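Local atomic coordinates of prophenoloxidase b (Marsupenaeus japonicus, PDB entry 3WKY), a protein that belongs to the type 3 copper proteins and, as the proenzyme of a phenoloxidase, probably oxidises monophenols and o-diphenols once activated. Residues T44-L49 with K104-S109; R190-L195 with P575-V580; P412-R417 with P635-S640. One frame throughout, in Å; residues are numbered along the deposited sequence. Where two conformers were deposited one is given.

Interaction 1. Residues T44-L49 with K104-S109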
loop_
_atom_site.group_PDB
_atom_site.type_symbol
_atom_site.label_atom_id
_atom_site.label_comp_id
_atom_site.label_asym_id
_atom_site.label_seq_id
_atom_site.Cartn_x
_atom_site.Cartn_y
_atom_site.Cartn_z
ATOM N N THR A 44 -37.232 -41.556 -13.960
ATOM C CA THR A 44 -37.377 -42.148 -15.287
ATOM C C THR A 44 -36.687 -43.499 -15.420
ATOM O O THR A 44 -36.110 -44.021 -14.464
ATOM C CB THR A 44 -36.830 -41.226 -16.396
ATOM O OG1 THR A 44 -35.715 -40.478 -15.894
ATOM C CG2 THR A 44 -37.909 -40.269 -16.875
ATOM N N ALA A 45 -36.757 -44.053 -16.626
ATOM C CA ALA A 45 -36.124 -45.327 -16.930
ATOM C C ALA A 45 -34.613 -45.235 -16.748
ATOM O O ALA A 45 -33.934 -44.442 -17.406
ATOM C CB ALA A 45 -36.468 -45.766 -18.341
ATOM N N VAL A 46 -34.102 -46.058 -15.840
ATOM C CA VAL A 46 -32.690 -46.093 -15.506
ATOM C C VAL A 46 -32.332 -47.569 -15.343
ATOM O O VAL A 46 -33.176 -48.360 -14.926
ATOM C CB VAL A 46 -32.438 -45.274 -14.213
ATOM C CG1 VAL A 46 -31.422 -45.934 -13.307
ATOM C CG2 VAL A 46 -32.032 -43.840 -14.552
ATOM N N THR A 47 -31.112 -47.960 -15.708
ATOM C CA THR A 47 -30.705 -49.356 -15.572
ATOM C C THR A 47 -30.680 -49.759 -14.112
ATOM O O THR A 47 -30.428 -48.931 -13.239
ATOM C CB THR A 47 -29.298 -49.615 -16.142
ATOM O OG1 THR A 47 -28.362 -48.729 -15.518
ATOM C CG2 THR A 47 -29.277 -49.411 -17.644
ATOM N N VAL A 48 -30.950 -51.032 -13.845
ATOM C CA VAL A 48 -30.772 -51.561 -12.505
ATOM C C VAL A 48 -29.285 -51.794 -12.296
ATOM O O VAL A 48 -28.625 -52.407 -13.137
ATOM C CB VAL A 48 -31.521 -52.895 -12.304
ATOM C CG1 VAL A 48 -31.308 -53.415 -10.884
ATOM C CG2 VAL A 48 -33.007 -52.716 -12.594
ATOM N N LEU A 49 -28.754 -51.300 -11.186
ATOM C CA LEU A 49 -27.348 -51.520 -10.879
ATOM C C LEU A 49 -27.183 -52.736 -9.969
ATOM O O LEU A 49 -27.511 -52.682 -8.785
ATOM C CB LEU A 49 -26.729 -50.275 -10.234
ATOM C CG LEU A 49 -25.233 -50.359 -9.916
ATOM C CD1 LEU A 49 -24.453 -50.692 -11.172
ATOM C CD2 LEU A 49 -24.723 -49.062 -9.296
ATOM N N LYS A 104 -23.649 -46.639 -16.561
ATOM C CA LYS A 104 -23.707 -45.331 -17.205
ATOM C C LYS A 104 -24.735 -44.368 -16.607
ATOM O O LYS A 104 -24.463 -43.170 -16.491
ATOM C CB LYS A 104 -23.957 -45.493 -18.702
ATOM C CG LYS A 104 -24.009 -44.189 -19.464
ATOM C CD LYS A 104 -24.347 -44.432 -20.919
ATOM C CE LYS A 104 -24.027 -43.224 -21.768
ATOM N NZ LYS A 104 -25.021 -42.124 -21.702
ATOM N N ASP A 105 -25.905 -44.882 -16.225
ATOM C CA ASP A 105 -26.951 -44.044 -15.629
ATOM C C ASP A 105 -26.632 -43.582 -14.208
ATOM O O ASP A 105 -27.312 -42.710 -13.672
ATOM C CB ASP A 105 -28.290 -44.797 -15.593
ATOM C CG ASP A 105 -29.007 -44.792 -16.927
ATOM O OD1 ASP A 105 -28.917 -43.783 -17.659
ATOM O OD2 ASP A 105 -29.677 -45.802 -17.238
ATOM N N HIS A 106 -25.608 -44.171 -13.600
ATOM C CA HIS A 106 -25.371 -44.013 -12.173
ATOM C C HIS A 106 -24.086 -43.271 -11.831
ATOM O O HIS A 106 -23.795 -43.051 -10.655
ATOM C CB HIS A 106 -25.361 -45.387 -11.509
ATOM C CG HIS A 106 -26.583 -46.195 -11.816
ATOM N ND1 HIS A 106 -27.715 -46.157 -11.030
ATOM C CD2 HIS A 106 -26.865 -47.027 -12.847
ATOM C CE1 HIS A 106 -28.636 -46.948 -11.553
ATOM N NE2 HIS A 106 -28.147 -47.486 -12.657
ATOM N N VAL A 107 -23.326 -42.895 -12.856
ATOM C CA VAL A 107 -22.058 -42.196 -12.662
ATOM C C VAL A 107 -22.065 -40.853 -13.372
ATOM O O VAL A 107 -22.744 -40.679 -14.390
ATOM C CB VAL A 107 -20.860 -43.018 -13.187
ATOM C CG1 VAL A 107 -20.587 -44.208 -12.292
ATOM C CG2 VAL A 107 -21.114 -43.470 -14.605
ATOM N N ASN A 108 -21.329 -39.894 -12.813
ATOM C CA ASN A 108 -21.105 -38.594 -13.431
ATOM C C ASN A 108 -20.620 -38.811 -14.876
ATOM O O ASN A 108 -19.739 -39.635 -15.115
ATOM C CB ASN A 108 -20.057 -37.851 -12.585
ATOM C CG ASN A 108 -19.616 -36.552 -13.203
ATOM O OD1 ASN A 108 -18.883 -36.549 -14.188
ATOM N ND2 ASN A 108 -20.041 -35.431 -12.613
ATOM N N SER A 109 -21.198 -38.102 -15.843
ATOM C CA SER A 109 -20.891 -38.411 -17.234
ATOM C C SER A 109 -19.444 -38.106 -17.615
ATOM O O SER A 109 -18.852 -38.857 -18.390
ATOM C CB SER A 109 -21.879 -37.747 -18.198
ATOM O OG SER A 109 -22.004 -36.365 -17.945
HETATM O O HOH W 1 -31.554 -45.268 -19.145
HETATM O O HOH W 2 -26.945 -47.148 -17.408
#
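H106 and D105 both hold T47, the last residue of strand 45-47. T47 N gives a nearly straight bond to D105 OD2 (3.0 Å, 161°), on the anti side of the carboxylate. The single N-H of H106 NE2 is shared between T47 O (2.8 Å, bent at 134°) and T47 OG1 (3.1 Å). It approaches T47 O from above the carbonyl plane, although that oxygen lies in the ring plane. The hydroxyl sits between its backbone N and carbonyl carbon (chi1 55°); its main hydrogen-bond partner is M102 O, and it also accepts from water 2.

Water 2 also reaches D105 N; water 1 bridges A45 O and D105 OD2.

Apolar groups pack on the imidazole and the carboxylate. L49 CB lies over one ring face, 4.0 Å from the H106 centroid, as a CH-pi contact. V46 CG1 touches H106 CE1 obliquely at 3.4 Å, and V46 CG2 packs on D105.

The contact ties a two-stranded antiparallel sheet to the loop between helices 93-103 and 109-122. The shared N-H fixes the imidazole's rotation. D105 OD2 accepts from T47 N and water 1, and OD1 from T22 N, consistent with an ionised carboxylate.

Interaction 2. Residues R190-L195 with P575-V580. Unlike the reference sequence in segment 575-580: R576 (reference Gln). With NAG (2-acetamido-2-deoxy-beta-D-glucopyranose), chain F.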
loop_
_atom_site.group_PDB
_atom_site.type_symbol
_atom_site.label_atom_id
_atom_site.label_comp_id
_atom_site.label_asym_id
_atom_site.label_seq_id
_atom_site.Cartn_x
_atom_site.Cartn_y
_atom_site.Cartn_z
ATOM N N ARG A 190 -4.371 -21.261 -27.851
ATOM C CA ARG A 190 -4.751 -21.797 -26.547
ATOM C C ARG A 190 -6.095 -22.540 -26.598
ATOM O O ARG A 190 -6.296 -23.529 -25.890
ATOM C CB ARG A 190 -4.832 -20.671 -25.492
ATOM C CG ARG A 190 -3.482 -20.034 -25.123
ATOM C CD ARG A 190 -3.620 -19.278 -23.779
ATOM N NE ARG A 190 -4.724 -18.328 -23.905
ATOM C CZ ARG A 190 -4.574 -17.041 -24.218
ATOM N NH1 ARG A 190 -3.362 -16.507 -24.344
ATOM N NH2 ARG A 190 -5.643 -16.271 -24.366
ATOM N N GLU A 191 -7.009 -22.066 -27.436
ATOM C CA GLU A 191 -8.349 -22.643 -27.502
ATOM C C GLU A 191 -8.484 -23.716 -28.589
ATOM O O GLU A 191 -9.544 -24.314 -28.742
ATOM C CB GLU A 191 -9.388 -21.531 -27.676
ATOM C CG GLU A 191 -9.473 -20.618 -26.424
ATOM C CD GLU A 191 -10.336 -19.380 -26.612
ATOM O OE1 GLU A 191 -10.966 -19.227 -27.683
ATOM O OE2 GLU A 191 -10.395 -18.549 -25.672
ATOM N N ASP A 192 -7.395 -23.976 -29.309
ATOM C CA ASP A 192 -7.395 -24.995 -30.369
ATOM C C ASP A 192 -7.946 -26.308 -29.819
ATOM O O ASP A 192 -7.444 -26.836 -28.826
ATOM C CB ASP A 192 -5.975 -25.198 -30.908
ATOM C CG ASP A 192 -5.913 -26.223 -32.043
ATOM O OD1 ASP A 192 -6.130 -27.424 -31.783
ATOM O OD2 ASP A 192 -5.628 -25.830 -33.190
ATOM N N MET A 193 -9.009 -26.823 -30.432
ATOM C CA MET A 193 -9.679 -27.990 -29.852
ATOM C C MET A 193 -8.796 -29.236 -29.829
ATOM O O MET A 193 -8.907 -30.064 -28.921
ATOM C CB MET A 193 -11.028 -28.256 -30.538
ATOM C CG MET A 193 -10.942 -28.665 -31.996
ATOM S SD MET A 193 -12.620 -28.912 -32.645
ATOM C CE MET A 193 -13.358 -27.305 -32.299
ATOM N N ASN A 194 -7.902 -29.362 -30.807
ATOM C CA ASN A 194 -6.992 -30.498 -30.829
ATOM C C ASN A 194 -5.932 -30.406 -29.731
ATOM O O ASN A 194 -5.526 -31.417 -29.152
ATOM C CB ASN A 194 -6.320 -30.617 -32.196
ATOM C CG ASN A 194 -7.309 -30.939 -33.305
ATOM O OD1 ASN A 194 -8.197 -31.770 -33.137
ATOM N ND2 ASN A 194 -7.161 -30.267 -34.442
ATOM N N LEU A 195 -5.482 -29.192 -29.440
ATOM C CA LEU A 195 -4.499 -29.010 -28.375
ATOM C C LEU A 195 -5.103 -29.315 -27.012
ATOM O O LEU A 195 -4.478 -29.976 -26.170
ATOM C CB LEU A 195 -3.945 -27.587 -28.396
ATOM C CG LEU A 195 -2.800 -27.342 -27.411
ATOM C CD1 LEU A 195 -1.590 -28.214 -27.752
ATOM C CD2 LEU A 195 -2.408 -25.869 -27.430
ATOM N N PRO A 575 -0.850 -31.848 -31.804
ATOM C CA PRO A 575 -1.696 -31.607 -32.985
ATOM C C PRO A 575 -0.883 -31.372 -34.256
ATOM O O PRO A 575 -0.019 -30.489 -34.276
ATOM C CB PRO A 575 -2.455 -30.327 -32.621
ATOM C CG PRO A 575 -2.481 -30.327 -31.130
ATOM C CD PRO A 575 -1.146 -30.897 -30.713
ATOM N N ARG A 576 -1.155 -32.144 -35.308
ATOM C CA ARG A 576 -0.400 -31.977 -36.546
ATOM C C ARG A 576 -0.529 -30.548 -37.057
ATOM O O ARG A 576 0.438 -29.981 -37.576
ATOM C CB ARG A 576 -0.836 -32.981 -37.635
ATOM C CG ARG A 576 0.027 -32.876 -38.905
ATOM C CD ARG A 576 -0.738 -33.230 -40.197
ATOM N NE ARG A 576 -0.097 -32.645 -41.380
ATOM C CZ ARG A 576 -0.323 -31.406 -41.822
ATOM N NH1 ARG A 576 -1.182 -30.613 -41.186
ATOM N NH2 ARG A 576 0.307 -30.951 -42.903
ATOM N N ASN A 577 -1.708 -29.955 -36.880
ATOM C CA ASN A 577 -1.937 -28.605 -37.389
ATOM C C ASN A 577 -1.137 -27.530 -36.646
ATOM O O ASN A 577 -0.952 -26.417 -37.164
ATOM C CB ASN A 577 -3.430 -28.261 -37.424
ATOM C CG ASN A 577 -4.018 -28.039 -36.035
ATOM O OD1 ASN A 577 -4.190 -28.983 -35.272
ATOM N ND2 ASN A 577 -4.333 -26.786 -35.710
ATOM N N LEU A 578 -0.648 -27.869 -35.451
ATOM C CA LEU A 578 0.211 -26.946 -34.683
ATOM C C LEU A 578 1.658 -27.411 -34.651
ATOM O O LEU A 578 2.441 -27.009 -33.790
ATOM C CB LEU A 578 -0.315 -26.755 -33.246
ATOM C CG LEU A 578 -1.757 -26.267 -33.110
ATOM C CD1 LEU A 578 -2.121 -26.107 -31.619
ATOM C CD2 LEU A 578 -1.994 -24.946 -33.860
ATOM N N GLN A 579 2.031 -28.260 -35.605
ATOM C CA GLN A 579 3.379 -28.798 -35.635
ATOM C C GLN A 579 4.431 -27.730 -35.948
ATOM O O GLN A 579 5.588 -27.847 -35.541
ATOM C CB GLN A 579 3.440 -29.914 -36.678
ATOM C CG GLN A 579 4.766 -30.596 -36.825
ATOM C CD GLN A 579 4.625 -31.796 -37.739
ATOM O OE1 GLN A 579 3.663 -31.871 -38.515
ATOM N NE2 GLN A 579 5.553 -32.750 -37.640
ATOM N N VAL A 580 4.028 -26.693 -36.678
ATOM C CA VAL A 580 4.938 -25.625 -37.074
ATOM C C VAL A 580 4.503 -24.353 -36.349
ATOM O O VAL A 580 3.329 -23.989 -36.404
ATOM C CB VAL A 580 4.882 -25.420 -38.611
ATOM C CG1 VAL A 580 5.730 -24.208 -39.058
ATOM C CG2 VAL A 580 5.348 -26.709 -39.331
HETATM C C1 NAG F . -0.077 -35.717 -43.663
HETATM C C2 NAG F . -0.441 -36.296 -45.034
HETATM C C3 NAG F . -1.483 -35.407 -45.701
HETATM C C4 NAG F . -2.704 -35.295 -44.801
HETATM C C5 NAG F . -2.319 -34.908 -43.376
HETATM C C6 NAG F . -3.516 -35.084 -42.449
HETATM C C7 NAG F . 1.047 -37.688 -46.359
HETATM C C8 NAG F . 1.877 -37.723 -47.609
HETATM N N2 NAG F . 0.726 -36.482 -45.884
HETATM O O3 NAG F . -1.868 -35.949 -46.942
HETATM O O4 NAG F . -3.593 -34.330 -45.323
HETATM O O5 NAG F . -1.258 -35.703 -42.877
HETATM O O6 NAG F . -3.629 -36.451 -42.118
HETATM O O7 NAG F . 0.692 -38.736 -45.819
#
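The amide of N577 and the carboxylate of D192 are nearly coplanar, 19° apart. N577 ND2 donates to D192 OD2 at 3.0 Å and 168°. The acceptor lies in the amide plane of N577, and the donor comes to the syn side of the carboxylate. The stronger partner of ND2, beside D192 OD2, is L480 O of strand 472-481. The amide oxygen, N577 OD1, takes a weak bond from N194 ND2 at 3.3 Å. Here the two amides are turned 70° against each other. These bonds together probably hold the N577 amide in one rotation.

D192 is the N-cap of helix 193-205. Its CG stands anti to the backbone N, which turns the carboxylate back to the helix start, and D192 OD1 receives L195 N at 3.0 Å. A weaker bond from N194 N ends on the same oxygen. One carboxylate oxygen therefore serves the helix and the other serves the loop 575-580.

Apolar groups pack beside these polar bonds. P575 CG lies 3.6 Å from L195 N, against the backbone of the first turn, and P575 CB touches N194 CB. L195 CD1 rests on P575 CD at 4.0 Å. L578 CD1 packs on L195 CB and also on D192 CG, while L578 CD2 approaches D192 OD2.

The end of the R576 side chain leads away from the contact. It forms salt bridges with D484 and E481 and lies near the sugar of a glycan.

The contact joins the copper-containing domain to the Ig-like domain. D192 is buried, and its hydrogen bonds, with the positive end of the helix dipole, would probably favour the ionised carboxylate.

Interaction 3. Residues P412-R417 with P635-S640. With NAG (2-acetamido-2-deoxy-beta-D-glucopyranose), chain E; EDO (1,2-ethanediol), chain N.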
loop_
_atom_site.group_PDB
_atom_site.type_symbol
_atom_site.label_atom_id
_atom_site.label_comp_id
_atom_site.label_asym_id
_atom_site.label_seq_id
_atom_site.Cartn_x
_atom_site.Cartn_y
_atom_site.Cartn_z
ATOM N N PRO A 412 25.735 -31.434 -13.690
ATOM C CA PRO A 412 26.986 -31.100 -14.386
ATOM C C PRO A 412 26.789 -31.155 -15.889
ATOM O O PRO A 412 25.970 -31.947 -16.367
ATOM C CB PRO A 412 27.957 -32.209 -13.941
ATOM C CG PRO A 412 27.091 -33.370 -13.591
ATOM C CD PRO A 412 25.791 -32.743 -13.011
ATOM N N PRO A 413 27.521 -30.320 -16.641
ATOM C CA PRO A 413 27.426 -30.371 -18.104
ATOM C C PRO A 413 27.761 -31.776 -18.594
ATOM O O PRO A 413 28.529 -32.475 -17.926
ATOM C CB PRO A 413 28.529 -29.410 -18.559
ATOM C CG PRO A 413 28.704 -28.454 -17.396
ATOM C CD PRO A 413 28.450 -29.273 -16.165
ATOM N N TYR A 414 27.168 -32.185 -19.711
ATOM C CA TYR A 414 27.528 -33.452 -20.339
ATOM C C TYR A 414 29.025 -33.467 -20.639
ATOM O O TYR A 414 29.579 -32.469 -21.108
ATOM C CB TYR A 414 26.723 -33.665 -21.624
ATOM C CG TYR A 414 25.249 -33.899 -21.360
ATOM C CD1 TYR A 414 24.810 -35.080 -20.773
ATOM C CD2 TYR A 414 24.299 -32.947 -21.710
ATOM C CE1 TYR A 414 23.455 -35.299 -20.535
ATOM C CE2 TYR A 414 22.937 -33.153 -21.459
ATOM C CZ TYR A 414 22.531 -34.326 -20.879
ATOM O OH TYR A 414 21.188 -34.526 -20.640
ATOM N N THR A 415 29.677 -34.589 -20.340
ATOM C CA THR A 415 31.120 -34.740 -20.612
ATOM C C THR A 415 31.364 -34.944 -22.105
ATOM O O THR A 415 30.422 -35.226 -22.851
ATOM C CB THR A 415 31.701 -35.943 -19.850
ATOM O OG1 THR A 415 31.127 -37.154 -20.361
ATOM C CG2 THR A 415 31.413 -35.816 -18.351
ATOM N N PRO A 416 32.626 -34.793 -22.560
ATOM C CA PRO A 416 32.911 -35.079 -23.971
ATOM C C PRO A 416 32.436 -36.473 -24.373
ATOM O O PRO A 416 31.847 -36.641 -25.443
ATOM C CB PRO A 416 34.439 -34.991 -24.034
ATOM C CG PRO A 416 34.772 -33.953 -22.995
ATOM C CD PRO A 416 33.771 -34.148 -21.883
ATOM N N ARG A 417 32.662 -37.455 -23.515
ATOM C CA ARG A 417 32.252 -38.825 -23.806
ATOM C C ARG A 417 30.733 -38.941 -23.910
ATOM O O ARG A 417 30.214 -39.690 -24.738
ATOM C CB ARG A 417 32.779 -39.780 -22.733
ATOM C CG ARG A 417 32.510 -41.249 -23.020
ATOM C CD ARG A 417 33.226 -41.696 -24.295
ATOM N NE ARG A 417 32.869 -43.059 -24.683
ATOM C CZ ARG A 417 31.925 -43.365 -25.571
ATOM N NH1 ARG A 417 31.672 -44.634 -25.855
ATOM N NH2 ARG A 417 31.230 -42.405 -26.170
ATOM N N PRO A 635 20.574 -33.363 -25.879
ATOM C CA PRO A 635 21.439 -32.868 -24.804
ATOM C C PRO A 635 21.107 -31.429 -24.389
ATOM O O PRO A 635 21.879 -30.818 -23.650
ATOM C CB PRO A 635 22.811 -32.872 -25.478
ATOM C CG PRO A 635 22.505 -32.489 -26.897
ATOM C CD PRO A 635 21.120 -33.029 -27.210
ATOM N N LEU A 636 19.970 -30.913 -24.843
ATOM C CA LEU A 636 19.690 -29.484 -24.740
ATOM C C LEU A 636 18.832 -29.108 -23.520
ATOM O O LEU A 636 17.999 -28.206 -23.599
ATOM C CB LEU A 636 19.024 -28.991 -26.025
ATOM C CG LEU A 636 19.887 -29.223 -27.279
ATOM C CD1 LEU A 636 19.139 -28.762 -28.517
ATOM C CD2 LEU A 636 21.216 -28.495 -27.142
ATOM N N GLU A 637 19.039 -29.803 -22.404
ATOM C CA GLU A 637 18.428 -29.384 -21.143
ATOM C C GLU A 637 19.473 -29.205 -20.047
ATOM O O GLU A 637 19.121 -29.016 -18.886
ATOM C CB GLU A 637 17.320 -30.354 -20.695
ATOM C CG GLU A 637 17.480 -31.795 -21.208
ATOM C CD GLU A 637 18.698 -32.490 -20.642
ATOM O OE1 GLU A 637 19.734 -32.555 -21.354
ATOM O OE2 GLU A 637 18.620 -33.002 -19.501
ATOM N N ARG A 638 20.758 -29.237 -20.406
ATOM C CA ARG A 638 21.802 -28.962 -19.413
ATOM C C ARG A 638 22.636 -27.740 -19.764
ATOM O O ARG A 638 22.750 -27.357 -20.927
ATOM C CB ARG A 638 22.758 -30.158 -19.220
ATOM C CG ARG A 638 22.164 -31.323 -18.446
ATOM C CD ARG A 638 23.238 -32.244 -17.885
ATOM N NE ARG A 638 22.697 -33.573 -17.595
ATOM C CZ ARG A 638 23.435 -34.618 -17.232
ATOM N NH1 ARG A 638 24.752 -34.493 -17.082
ATOM N NH2 ARG A 638 22.854 -35.788 -17.026
ATOM N N ARG A 639 23.259 -27.159 -18.747
ATOM C CA ARG A 639 24.134 -26.030 -18.983
ATOM C C ARG A 639 25.414 -26.495 -19.678
ATOM O O ARG A 639 25.764 -27.686 -19.651
ATOM C CB ARG A 639 24.469 -25.323 -17.673
ATOM C CG ARG A 639 25.301 -26.151 -16.722
ATOM C CD ARG A 639 25.304 -25.499 -15.343
ATOM N NE ARG A 639 26.605 -25.605 -14.695
ATOM C CZ ARG A 639 26.912 -26.503 -13.766
ATOM N NH1 ARG A 639 26.007 -27.381 -13.353
ATOM N NH2 ARG A 639 28.131 -26.515 -13.241
ATOM N N SER A 640 26.092 -25.550 -20.310
ATOM C CA SER A 640 27.344 -25.816 -21.025
ATOM C C SER A 640 28.304 -24.673 -20.774
ATOM O O SER A 640 27.872 -23.549 -20.540
ATOM C CB SER A 640 27.098 -25.896 -22.531
ATOM O OG SER A 640 28.342 -26.024 -23.225
HETATM C C1 NAG E . 31.761 -45.923 -31.672
HETATM C C2 NAG E . 31.811 -45.419 -30.218
HETATM C C3 NAG E . 32.014 -46.485 -29.133
HETATM C C4 NAG E . 31.664 -47.905 -29.556
HETATM C C5 NAG E . 32.198 -48.152 -30.951
HETATM C C6 NAG E . 31.992 -49.606 -31.365
HETATM C C7 NAG E . 32.751 -43.143 -30.210
HETATM C C8 NAG E . 33.776 -42.429 -31.043
HETATM N N2 NAG E . 32.902 -44.463 -30.083
HETATM O O3 NAG E . 31.225 -46.145 -28.014
HETATM O O4 NAG E . 32.236 -48.835 -28.663
HETATM O O5 NAG E . 31.483 -47.303 -31.812
HETATM O O6 NAG E . 30.628 -49.942 -31.222
HETATM O O7 NAG E . 31.842 -42.501 -29.684
HETATM C C1 EDO N . 29.180 -24.630 -16.886
HETATM O O1 EDO N . 29.099 -25.496 -15.739
HETATM C C2 EDO N . 28.393 -23.356 -16.587
HETATM O O2 EDO N . 27.365 -23.140 -17.569
HETATM O O HOH W 3 26.030 -29.923 -21.235
#
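Y414 OH donates to E637 OE1 at 2.6 Å, the shortest polar bond across this contact. E637 OE1 lies in the plane of the phenol ring, and the hydroxyl meets it on its syn side. E637 OE2 forms a salt bridge with K408, so the carboxylate links the tyrosine to helix 391-409.

R638 covers one face of the Y414 ring. Its guanidinium lies flat on the ring, with planes 17° apart and centres 3.9 Å apart. It is displaced toward the rim, and CZ sits over CE1. R638 CD lies over the ring face as a CH-pi contact. The chain is extended from CG to NE, which carries the group across the ring until R638 NH1 donates to P412 O at 2.9 Å. NH2 is bonded to N326. At the ring edge, Y414 CE2 meets P635 O at 3.4 Å.

P413 packs on R639. Its CD lies over one face of that guanidinium, and P413 CB touches R639 O at 3.4 Å. R639 NE makes a weak bond to O1 of an ethanediol, probably from the crystallisation liquor. Water 3 joins Y414 N to R639 O.

The second subunit packs nearby, with its D586 on P412. R638 and Y414 form an arginine-tyrosine stack with an off-centre cation-pi component. It pins the chain that follows helix 391-409 to the long loop after strand 588-598.

How the interactions relate
The three contacts are separate and touch nowhere. Interaction 1 closes before the others open and lies far out, on the opposite side of the chain's centre from interaction 3. Their centres are 56 Å apart. Interactions 2 and 3 alternate along the chain, with centres 31 Å and nearest atoms about 15 Å apart. Both involve the Ig-like domain: one joins it to helix 193-205, the other joins residues 412-417 to a later loop of the chain. Interaction 2 is the central one. Its helix carries H199 and H203 of the copper-oxygen site, and the L195 side chain is about 10 Å from that cluster. Interactions 2 and 3 each have an arginine beside an attached glycan.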